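Local coordinates for hypothetical protein Atu1540 (Agrobacterium tumefaciens str. C58, PDB 2HWJ), which is of unknown function but belongs to a putative ParB-like nuclease family, so a nuclease-like role is possible though unproven, at residues I12-L17 against A74-G79; P19-V24 against S157-A162; D67-V72 against K126-L131; N107-F112 against R119-I124. All coordinates share one frame; numbering follows the deposited sequence.

Interaction 1 of 4, residues I12-L17 against A74-G79; sequences IAIDKL and ALSKEG
Ile14 supplies every cross-contact of its segment, touching Leu75 and Ser76 with two different branches. The methyl CG2 of Ile14 lies 3.9 Å from CB of Ser76, and the other branch ends with CD1 of Ile14 4.2 Å from CB of Leu75. Both contacts use the first side-chain carbon of the helix residue, not its tip, so the isoleucine rests on the root of each helical side chain. Its torsion explains the division of labour, since CG1 stands anti to the carbonyl carbon while CG2 is anti to the backbone N (chi1 -67°). The Ile14 and Leu75 side chains run roughly perpendicular to each other.

Backbone hydrogen bonds organise each side separately; none crosses the contact. Ile14 opens a short 3-10 segment, 14-16, directly after strand 9-13, and its own main chain pairs with Glu81. Helix 69-77 closes in a Schellman motif at Gly79, whose positive phi accompanies a bond of 2.9 Å from Gly79 N to Ser76 O.

Charged groups keep to the periphery. Asp15 OD1 and Lys16 NZ form a long ion pair of 3.7 Å on the exposed side of the 3-10 segment, while Glu78 turns to Arg33 and Arg37 of helix 26-37.

The contact thus joins the end of strand 9-13, at the margin of the sheet within this chain, to the last turn of helix 69-77 through methyl and methylene groups alone. With no polar bond across it, and only 105 Å² buried, its cohesion probably comes mainly from dispersion and exclusion of water.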
# COMPACT_ATOMS: atom_id res chain seq x y z
N ILE A 12 6.00 -27.40 -9.18
CA ILE A 12 6.17 -28.17 -7.98
C ILE A 12 5.01 -29.12 -7.81
O ILE A 12 3.87 -28.88 -8.33
CB ILE A 12 6.22 -27.24 -6.77
CG1 ILE A 12 6.82 -27.92 -5.52
CG2 ILE A 12 4.86 -26.78 -6.43
CD1 ILE A 12 7.33 -26.90 -4.53
N ALA A 13 5.31 -30.18 -7.05
CA ALA A 13 4.34 -31.18 -6.68
C ALA A 13 3.57 -30.55 -5.57
O ALA A 13 4.15 -30.11 -4.54
CB ALA A 13 5.01 -32.39 -6.15
N ILE A 14 2.26 -30.54 -5.74
CA ILE A 14 1.40 -30.03 -4.71
C ILE A 14 1.64 -30.73 -3.36
O ILE A 14 1.53 -30.11 -2.30
CB ILE A 14 -0.08 -30.13 -5.09
CG1 ILE A 14 -0.42 -29.18 -6.26
CG2 ILE A 14 -0.96 -29.82 -3.85
CD1 ILE A 14 -1.65 -29.63 -6.98
N ASP A 15 2.00 -31.99 -3.37
CA ASP A 15 2.21 -32.60 -2.08
C ASP A 15 3.50 -32.01 -1.41
O ASP A 15 3.92 -32.44 -0.39
CB ASP A 15 2.23 -34.13 -2.22
CG ASP A 15 3.46 -34.62 -2.92
OD1 ASP A 15 4.51 -33.98 -2.73
OD2 ASP A 15 3.42 -35.63 -3.67
N LYS A 16 4.17 -31.07 -2.06
CA LYS A 16 5.43 -30.60 -1.53
C LYS A 16 5.33 -29.14 -1.09
O LYS A 16 6.21 -28.70 -0.43
CB LYS A 16 6.56 -30.78 -2.56
CG LYS A 16 6.95 -32.21 -2.77
CD LYS A 16 8.31 -32.58 -2.15
CE LYS A 16 8.58 -34.11 -2.16
NZ LYS A 16 7.71 -34.83 -1.09
N LEU A 17 4.24 -28.43 -1.43
CA LEU A 17 4.05 -27.06 -0.99
C LEU A 17 3.76 -26.95 0.44
O LEU A 17 2.94 -27.66 0.99
CB LEU A 17 2.90 -26.38 -1.67
CG LEU A 17 3.20 -25.87 -3.05
CD1 LEU A 17 1.88 -25.78 -3.83
CD2 LEU A 17 3.85 -24.53 -2.89
N ALA A 74 -8.30 -27.59 -3.70
CA ALA A 74 -9.28 -28.10 -4.66
C ALA A 74 -8.54 -29.03 -5.63
O ALA A 74 -8.99 -30.17 -5.91
CB ALA A 74 -9.95 -26.98 -5.43
N LEU A 75 -7.38 -28.56 -6.12
CA LEU A 75 -6.70 -29.28 -7.20
C LEU A 75 -6.13 -30.56 -6.60
O LEU A 75 -6.19 -31.64 -7.19
CB LEU A 75 -5.58 -28.43 -7.80
CG LEU A 75 -5.63 -27.54 -9.05
CD1 LEU A 75 -6.93 -27.22 -9.56
CD2 LEU A 75 -4.87 -26.26 -8.81
N SER A 76 -5.66 -30.46 -5.38
CA SER A 76 -5.12 -31.61 -4.74
C SER A 76 -6.17 -32.71 -4.55
O SER A 76 -5.97 -33.87 -4.96
CB SER A 76 -4.58 -31.23 -3.41
OG SER A 76 -4.26 -32.45 -2.84
N LYS A 77 -7.32 -32.32 -3.98
CA LYS A 77 -8.45 -33.23 -3.93
C LYS A 77 -8.88 -33.75 -5.32
O LYS A 77 -9.42 -34.85 -5.42
CB LYS A 77 -9.62 -32.63 -3.16
CG LYS A 77 -9.34 -32.43 -1.70
CD LYS A 77 -10.68 -32.10 -0.96
CE LYS A 77 -10.58 -31.94 0.58
NZ LYS A 77 -11.95 -31.94 1.20
N GLU A 78 -8.63 -33.02 -6.41
CA GLU A 78 -9.03 -33.57 -7.73
C GLU A 78 -8.02 -34.53 -8.31
O GLU A 78 -8.17 -34.98 -9.43
CB GLU A 78 -9.29 -32.47 -8.76
CG GLU A 78 -10.69 -31.91 -8.73
CD GLU A 78 -11.81 -33.00 -8.72
OE1 GLU A 78 -12.59 -33.02 -7.71
OE2 GLU A 78 -11.92 -33.81 -9.70
N GLY A 79 -6.97 -34.83 -7.55
CA GLY A 79 -5.90 -35.72 -8.03
C GLY A 79 -4.84 -35.01 -8.89
O GLY A 79 -4.04 -35.67 -9.54

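Interaction 2 of 4, residues P19-V24 against S157-A162; sequences PTQIAV and SEFGWA
The amide of Gln21 meets the rim of the Phe159 ring, with NE2 of Gln21 3.8 Å from CE1 of Phe159 and lying in the plane of the ring. The two flat groups are far from parallel, their planes being 73° apart. Ala23 approaches the same rim through its backbone: O of Ala23 is 3.7 Å from CZ of Phe159, again near the ring plane. Gln21 and Ala23 are themselves joined by a side-chain to main-chain hydrogen bond, NE2 of Gln21 to O of Ala23 at 2.9 Å, with an N-H...O angle of 153°. That bond restrains the rotation of the amide. Gln21 reaches it with CG between its backbone N and carbonyl carbon (chi1 67°) and an extended chain beyond.

In the fold, this peptide runs into strand 23-24, which pairs in parallel with strand 132-133; Ile22 and Val24 both bond to the main chain of Glu132. Phe159 comes from helix 157-166 among the helices of the C-terminal part, and bridges to this small sheet. Its ring has further neighbours, Arg137 in a cation-pi contact and Tyr110 ring to ring, while Gln21 also packs on His69 of helix 69-77.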
# COMPACT_ATOMS: atom_id res chain seq x y z
N PRO A 19 1.98 -24.96 3.19
CA PRO A 19 0.92 -24.00 3.48
C PRO A 19 1.39 -22.78 4.28
O PRO A 19 2.43 -22.89 4.93
CB PRO A 19 -0.04 -24.79 4.40
CG PRO A 19 0.19 -26.18 4.09
CD PRO A 19 1.62 -26.33 3.58
N THR A 20 0.62 -21.67 4.30
CA THR A 20 1.00 -20.64 5.23
C THR A 20 -0.18 -20.19 6.04
O THR A 20 -0.17 -19.11 6.65
CB THR A 20 1.81 -19.44 4.51
OG1 THR A 20 1.00 -18.79 3.55
CG2 THR A 20 3.15 -19.91 3.83
N GLN A 21 -1.20 -21.02 6.11
CA GLN A 21 -2.42 -20.78 6.95
C GLN A 21 -2.99 -22.11 7.38
O GLN A 21 -2.72 -23.17 6.80
CB GLN A 21 -3.46 -19.93 6.20
CG GLN A 21 -4.12 -20.59 5.00
CD GLN A 21 -4.88 -19.61 4.16
OE1 GLN A 21 -4.29 -18.66 3.71
NE2 GLN A 21 -6.18 -19.84 3.89
N ILE A 22 -3.81 -22.09 8.42
CA ILE A 22 -4.29 -23.28 9.07
C ILE A 22 -5.60 -23.71 8.47
O ILE A 22 -5.88 -24.90 8.40
CB ILE A 22 -4.40 -23.00 10.55
CG1 ILE A 22 -3.00 -22.82 11.09
CG2 ILE A 22 -4.97 -24.18 11.27
CD1 ILE A 22 -2.92 -22.30 12.38
N ALA A 23 -6.39 -22.76 7.95
CA ALA A 23 -7.79 -23.07 7.57
C ALA A 23 -8.21 -22.51 6.24
O ALA A 23 -7.58 -21.60 5.76
CB ALA A 23 -8.79 -22.73 8.67
N VAL A 24 -9.23 -23.12 5.64
CA VAL A 24 -9.91 -22.61 4.46
C VAL A 24 -11.37 -23.03 4.59
O VAL A 24 -11.72 -23.81 5.49
CB VAL A 24 -9.38 -23.25 3.16
CG1 VAL A 24 -7.99 -22.77 2.80
CG2 VAL A 24 -9.40 -24.83 3.26
N SER A 157 -8.55 -10.02 3.92
CA SER A 157 -9.83 -9.28 3.99
C SER A 157 -10.91 -10.18 4.47
O SER A 157 -11.63 -9.86 5.39
CB SER A 157 -10.25 -8.86 2.60
OG SER A 157 -11.30 -7.88 2.59
N GLU A 158 -11.05 -11.32 3.80
CA GLU A 158 -12.07 -12.29 4.09
C GLU A 158 -12.02 -12.81 5.50
O GLU A 158 -13.04 -12.95 6.15
CB GLU A 158 -11.97 -13.47 3.11
CG GLU A 158 -12.50 -13.18 1.74
CD GLU A 158 -11.48 -12.60 0.80
OE1 GLU A 158 -10.26 -12.41 1.18
OE2 GLU A 158 -11.92 -12.32 -0.35
N PHE A 159 -10.84 -13.08 5.98
CA PHE A 159 -10.77 -13.58 7.31
C PHE A 159 -11.27 -12.57 8.36
O PHE A 159 -11.78 -12.97 9.41
CB PHE A 159 -9.38 -14.14 7.59
CG PHE A 159 -9.25 -15.61 7.20
CD1 PHE A 159 -8.41 -16.00 6.15
CD2 PHE A 159 -10.03 -16.59 7.84
CE1 PHE A 159 -8.32 -17.37 5.80
CE2 PHE A 159 -9.95 -17.96 7.50
CZ PHE A 159 -9.07 -18.34 6.49
N GLY A 160 -11.19 -11.27 8.03
CA GLY A 160 -11.77 -10.20 8.84
C GLY A 160 -13.27 -10.24 8.89
O GLY A 160 -13.89 -10.14 9.96
N TRP A 161 -13.86 -10.46 7.73
CA TRP A 161 -15.31 -10.66 7.63
C TRP A 161 -15.75 -11.95 8.31
O TRP A 161 -16.78 -11.97 9.02
CB TRP A 161 -15.74 -10.61 6.16
CG TRP A 161 -15.80 -9.17 5.70
CD1 TRP A 161 -14.78 -8.44 5.15
CD2 TRP A 161 -16.89 -8.27 5.86
NE1 TRP A 161 -15.19 -7.17 4.93
CE2 TRP A 161 -16.48 -7.03 5.36
CE3 TRP A 161 -18.21 -8.41 6.36
CZ2 TRP A 161 -17.31 -5.93 5.31
CZ3 TRP A 161 -19.05 -7.31 6.33
CH2 TRP A 161 -18.59 -6.08 5.79
N ALA A 162 -14.98 -13.02 8.12
CA ALA A 162 -15.31 -14.26 8.79
C ALA A 162 -15.26 -14.10 10.32
O ALA A 162 -16.12 -14.58 11.01
CB ALA A 162 -14.40 -15.39 8.33

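Interaction 3 of 4, residues D67-V72 against K126-L131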
# COMPACT_ATOMS: atom_id res chain seq x y z
N ASP A 67 -0.69 -17.66 -1.66
CA ASP A 67 -2.06 -17.30 -1.85
C ASP A 67 -2.76 -18.49 -2.41
O ASP A 67 -2.08 -19.46 -2.81
CB ASP A 67 -2.12 -16.17 -2.88
CG ASP A 67 -3.28 -15.27 -2.63
OD1 ASP A 67 -4.01 -15.54 -1.63
OD2 ASP A 67 -3.47 -14.31 -3.42
N HIS A 68 -4.07 -18.41 -2.56
CA HIS A 68 -4.73 -19.47 -3.31
C HIS A 68 -4.72 -20.82 -2.64
O HIS A 68 -4.66 -21.83 -3.31
CB HIS A 68 -4.21 -19.59 -4.74
CG HIS A 68 -4.17 -18.28 -5.44
ND1 HIS A 68 -5.30 -17.66 -5.93
CD2 HIS A 68 -3.14 -17.44 -5.70
CE1 HIS A 68 -4.97 -16.50 -6.46
NE2 HIS A 68 -3.67 -16.34 -6.33
N HIS A 69 -4.75 -20.86 -1.34
CA HIS A 69 -4.99 -22.20 -0.68
C HIS A 69 -6.28 -22.95 -1.13
O HIS A 69 -6.28 -24.17 -1.25
CB HIS A 69 -4.89 -22.08 0.82
CG HIS A 69 -3.52 -21.67 1.28
ND1 HIS A 69 -2.72 -22.46 2.08
CD2 HIS A 69 -2.81 -20.54 1.04
CE1 HIS A 69 -1.58 -21.83 2.32
NE2 HIS A 69 -1.60 -20.68 1.69
N HIS A 70 -7.36 -22.23 -1.39
CA HIS A 70 -8.60 -22.90 -1.66
C HIS A 70 -8.35 -23.67 -2.94
O HIS A 70 -8.57 -24.85 -3.04
CB HIS A 70 -9.71 -21.85 -1.79
CG HIS A 70 -10.05 -21.19 -0.49
ND1 HIS A 70 -10.97 -21.71 0.40
CD2 HIS A 70 -9.53 -20.10 0.13
CE1 HIS A 70 -11.03 -20.96 1.48
NE2 HIS A 70 -10.16 -19.98 1.35
N LEU A 71 -7.73 -23.00 -3.88
CA LEU A 71 -7.58 -23.53 -5.21
C LEU A 71 -6.63 -24.65 -5.12
O LEU A 71 -6.89 -25.72 -5.70
CB LEU A 71 -7.01 -22.46 -6.12
CG LEU A 71 -6.72 -23.12 -7.46
CD1 LEU A 71 -8.02 -23.62 -8.07
CD2 LEU A 71 -5.94 -22.25 -8.42
N VAL A 72 -5.55 -24.47 -4.38
CA VAL A 72 -4.62 -25.59 -4.30
C VAL A 72 -5.18 -26.86 -3.60
O VAL A 72 -4.97 -28.00 -4.10
CB VAL A 72 -3.22 -25.20 -3.77
CG1 VAL A 72 -2.35 -26.40 -3.63
CG2 VAL A 72 -2.52 -24.20 -4.73
N LYS A 126 2.05 -28.70 7.59
CA LYS A 126 3.06 -28.92 6.59
C LYS A 126 2.56 -29.38 5.26
O LYS A 126 3.12 -28.99 4.28
CB LYS A 126 4.15 -29.87 7.08
CG LYS A 126 4.96 -29.29 8.28
CD LYS A 126 4.48 -29.99 9.55
CE LYS A 126 4.32 -28.99 10.69
NZ LYS A 126 5.62 -28.36 11.18
N ASN A 127 1.49 -30.15 5.18
CA ASN A 127 0.88 -30.44 3.89
C ASN A 127 -0.49 -29.77 3.75
O ASN A 127 -1.27 -29.68 4.73
CB ASN A 127 0.66 -31.92 3.74
CG ASN A 127 1.60 -32.71 4.58
OD1 ASN A 127 2.64 -33.21 4.10
ND2 ASN A 127 1.25 -32.85 5.89
N ILE A 128 -0.76 -29.33 2.52
CA ILE A 128 -2.07 -28.89 2.07
C ILE A 128 -3.20 -29.82 2.52
O ILE A 128 -4.17 -29.37 3.09
CB ILE A 128 -2.04 -28.83 0.53
CG1 ILE A 128 -1.01 -27.81 0.02
CG2 ILE A 128 -3.34 -28.42 -0.02
CD1 ILE A 128 -1.49 -26.32 0.19
N HIS A 129 -3.10 -31.13 2.26
CA HIS A 129 -4.17 -32.03 2.67
C HIS A 129 -4.59 -31.91 4.20
O HIS A 129 -5.62 -32.40 4.57
CB HIS A 129 -3.92 -33.47 2.14
CG HIS A 129 -2.80 -34.24 2.85
ND1 HIS A 129 -2.72 -34.40 4.23
CD2 HIS A 129 -1.77 -34.98 2.35
CE1 HIS A 129 -1.68 -35.17 4.55
NE2 HIS A 129 -1.09 -35.54 3.42
N ASP A 130 -3.79 -31.21 5.03
CA ASP A 130 -4.11 -30.89 6.45
C ASP A 130 -4.82 -29.54 6.73
O ASP A 130 -5.07 -29.22 7.83
CB ASP A 130 -2.84 -30.82 7.28
CG ASP A 130 -2.16 -32.19 7.46
OD1 ASP A 130 -2.87 -33.23 7.51
OD2 ASP A 130 -0.89 -32.18 7.57
N LEU A 131 -5.11 -28.72 5.77
CA LEU A 131 -5.95 -27.58 6.07
C LEU A 131 -7.23 -27.98 6.80
O LEU A 131 -7.81 -28.98 6.49
CB LEU A 131 -6.23 -26.86 4.79
CG LEU A 131 -4.87 -26.28 4.37
CD1 LEU A 131 -4.91 -25.60 3.01
CD2 LEU A 131 -4.41 -25.26 5.44
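Val72 and Ile128 bring the backbones nearest, their CA atoms 7.6 Å apart, where the opening turn of helix 69-77 faces the 3-10 segment 128-130. His68 occupies the N-cap position of the helix, and Val72 N bonds back to His68 O at 3.0 Å; this turn places His69 and Val72 on one helical side, with CB of each pointing to the other segment.

Two side-chain pairs fill the interface. Val72 presents CG1, which is anti to its backbone N (chi1 176°), to CD1 of Ile128 at 3.9 Å, the two side chains crossing near a right angle. One turn earlier, CD1 of Leu131 sits at the edge of the His69 ring, in its plane and 3.9 Å from ND1 of His69. Ile128 CD1 also comes near this imidazole, but obliquely. On the ring's other nitrogen, NE2, a weak hydrogen bond links His69 to Leu65 O.

The 3-10 segment is braced on its outer side: ND2 of Asn127 donates to OD2 of Asp130 at 2.8 Å and 151°, meeting the carboxylate oxygen from above its plane. At the helix start, His68 and Leu71 pack on Tyr5 of the second subunit.

Chemically, the four touching residues are buried and share no hydrogen bond, so the helix start and the loop leading to strand 132-133 probably adhere by van der Waals packing, aliphatic in the Val72-Ile128 pair. The histidine is the mixed element: its ND1 edge is met by a leucine methyl, whereas NE2 turns to the main chain of Leu65.

Interaction 4 of 4, residues N107-F112 against R119-I124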
# COMPACT_ATOMS: atom_id res chain seq x y z
N ASN A 107 3.52 -10.31 6.94
CA ASN A 107 2.12 -10.64 6.74
C ASN A 107 1.85 -11.68 5.66
O ASN A 107 0.90 -11.53 4.90
CB ASN A 107 1.36 -9.38 6.43
CG ASN A 107 1.21 -8.46 7.66
OD1 ASN A 107 1.28 -8.90 8.84
ND2 ASN A 107 1.00 -7.18 7.40
N LEU A 108 2.67 -12.73 5.64
CA LEU A 108 2.58 -13.76 4.65
C LEU A 108 2.09 -15.01 5.31
O LEU A 108 1.93 -16.08 4.64
CB LEU A 108 3.92 -13.96 3.94
CG LEU A 108 4.33 -12.68 3.10
CD1 LEU A 108 5.74 -12.64 2.54
CD2 LEU A 108 3.35 -12.34 2.01
N ILE A 109 1.79 -14.95 6.62
CA ILE A 109 1.20 -16.16 7.23
C ILE A 109 -0.05 -15.84 7.94
O ILE A 109 -0.32 -14.73 8.13
CB ILE A 109 2.13 -16.86 8.15
CG1 ILE A 109 2.50 -15.94 9.30
CG2 ILE A 109 3.32 -17.39 7.32
CD1 ILE A 109 3.16 -16.61 10.43
N TYR A 110 -0.86 -16.82 8.28
CA TYR A 110 -2.11 -16.51 8.91
C TYR A 110 -2.40 -17.64 9.84
O TYR A 110 -3.18 -18.51 9.54
CB TYR A 110 -3.23 -16.34 7.88
CG TYR A 110 -4.49 -15.81 8.49
CD1 TYR A 110 -5.65 -16.63 8.62
CD2 TYR A 110 -4.52 -14.51 9.05
CE1 TYR A 110 -6.84 -16.17 9.23
CE2 TYR A 110 -5.71 -13.98 9.63
CZ TYR A 110 -6.87 -14.84 9.73
OH TYR A 110 -8.03 -14.32 10.31
N PRO A 111 -1.72 -17.65 10.98
CA PRO A 111 -1.79 -18.80 11.89
C PRO A 111 -3.06 -18.77 12.71
O PRO A 111 -2.96 -18.56 13.91
CB PRO A 111 -0.63 -18.59 12.83
CG PRO A 111 -0.43 -17.11 12.84
CD PRO A 111 -0.83 -16.59 11.47
N PHE A 112 -4.23 -18.90 12.08
CA PHE A 112 -5.48 -18.93 12.81
C PHE A 112 -6.27 -20.17 12.48
O PHE A 112 -6.41 -20.52 11.32
CB PHE A 112 -6.32 -17.70 12.56
CG PHE A 112 -5.75 -16.44 13.11
CD1 PHE A 112 -4.82 -15.72 12.41
CD2 PHE A 112 -6.17 -15.95 14.32
CE1 PHE A 112 -4.30 -14.53 12.94
CE2 PHE A 112 -5.67 -14.78 14.85
CZ PHE A 112 -4.77 -14.06 14.16
N ARG A 119 -2.83 -19.18 16.65
CA ARG A 119 -2.12 -20.35 17.02
C ARG A 119 -0.64 -20.14 16.66
O ARG A 119 -0.27 -19.23 15.92
CB ARG A 119 -2.78 -21.50 16.31
CG ARG A 119 -3.93 -22.14 17.09
CD ARG A 119 -3.38 -23.45 17.61
NE ARG A 119 -4.18 -24.00 18.66
CZ ARG A 119 -5.27 -24.75 18.45
NH1 ARG A 119 -5.65 -25.07 17.18
NH2 ARG A 119 -5.97 -25.19 19.50
N GLN A 120 0.25 -20.92 17.21
CA GLN A 120 1.64 -20.68 16.82
C GLN A 120 2.08 -21.20 15.47
O GLN A 120 1.41 -22.05 14.87
CB GLN A 120 2.54 -21.27 17.81
CG GLN A 120 2.62 -20.41 18.95
CD GLN A 120 3.71 -20.88 19.82
OE1 GLN A 120 4.49 -20.08 20.39
NE2 GLN A 120 3.84 -22.22 19.91
N SER A 121 3.24 -20.71 15.04
CA SER A 121 3.76 -20.98 13.73
C SER A 121 3.90 -22.48 13.50
O SER A 121 3.46 -23.03 12.48
CB SER A 121 5.09 -20.25 13.60
OG SER A 121 4.82 -18.89 13.19
N GLY A 122 4.48 -23.14 14.48
CA GLY A 122 4.56 -24.56 14.43
C GLY A 122 3.23 -25.25 14.17
O GLY A 122 3.20 -26.35 13.58
N ASP A 123 2.12 -24.62 14.57
CA ASP A 123 0.80 -25.24 14.33
C ASP A 123 0.40 -25.11 12.88
O ASP A 123 -0.58 -25.73 12.52
CB ASP A 123 -0.29 -24.70 15.26
CG ASP A 123 -0.11 -25.15 16.73
OD1 ASP A 123 -0.23 -24.31 17.68
OD2 ASP A 123 0.14 -26.35 16.97
N ILE A 124 1.14 -24.33 12.04
CA ILE A 124 0.80 -24.28 10.60
C ILE A 124 1.06 -25.65 9.97
O ILE A 124 2.18 -26.08 10.02
CB ILE A 124 1.61 -23.30 9.74
CG1 ILE A 124 1.60 -21.85 10.25
CG2 ILE A 124 1.14 -23.39 8.28
CD1 ILE A 124 0.31 -21.31 10.48
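Pro111 and Ile124 form the close-packed half of this contact: CD1 of Ile124 lies 3.6 Å from CA of Pro111 and 3.7 Å from CB of Pro111. The Ile124 chain folds back to get there, with chi1 -54° and chi2 near the same value, carrying CD1 to the proline although its CB does not point at it. Ser121 adds to this packed side with OG, 3.9 Å from CD1 of the buried Ile109. Beside the apolar pair is the sole hydrogen bond across the segments, from Arg119 N to Pro111 O at 2.8 Å and 156°, the donor tilted 22° from the carbonyl plane.

Turns shape both partners. Pro111 is the centre of an inverse gamma turn, closed by Phe112 N to Tyr110 O at 2.8 Å, and residues 121-123 form a 3-10 segment ending in a bond from Ile124 N to Ser121 O. Both belong to the long irregular connection between helix 96-105 and strand 132-133.

Toward solvent the contact thins. Arg119 is exposed and its guanidinium leads away, with a long, weak ion pair to Asp113. A weak bond of 3.5 Å joins Gln120 N to Asp123 OD1. Another side faces the assembly, where Phe112 packs on Asp104 of the third subunit.

How the interactions relate
From the N terminus, strand 9-13 ends in 12-17, which interaction 1 ties to the end of helix 69-77, closing a loop of 56 residues. Within that loop starts 19-24, whose partner lies far downstream on helix 157-166; interactions 1 and 2 therefore cross. The start of helix 69-77 engages 126-131 in interaction 3, which crosses interaction 1 and is nested inside the 132-residue loop of interaction 2. Interaction 4 closes only six residues and nests within both 3 and 2, while following 1 in series. Ile14 CG2 and Val72 CG1, 3.7 Å apart, join interactions 1 and 3; a probable hydrogen bond from Tyr110 N to Thr20 O connects 4 with 2.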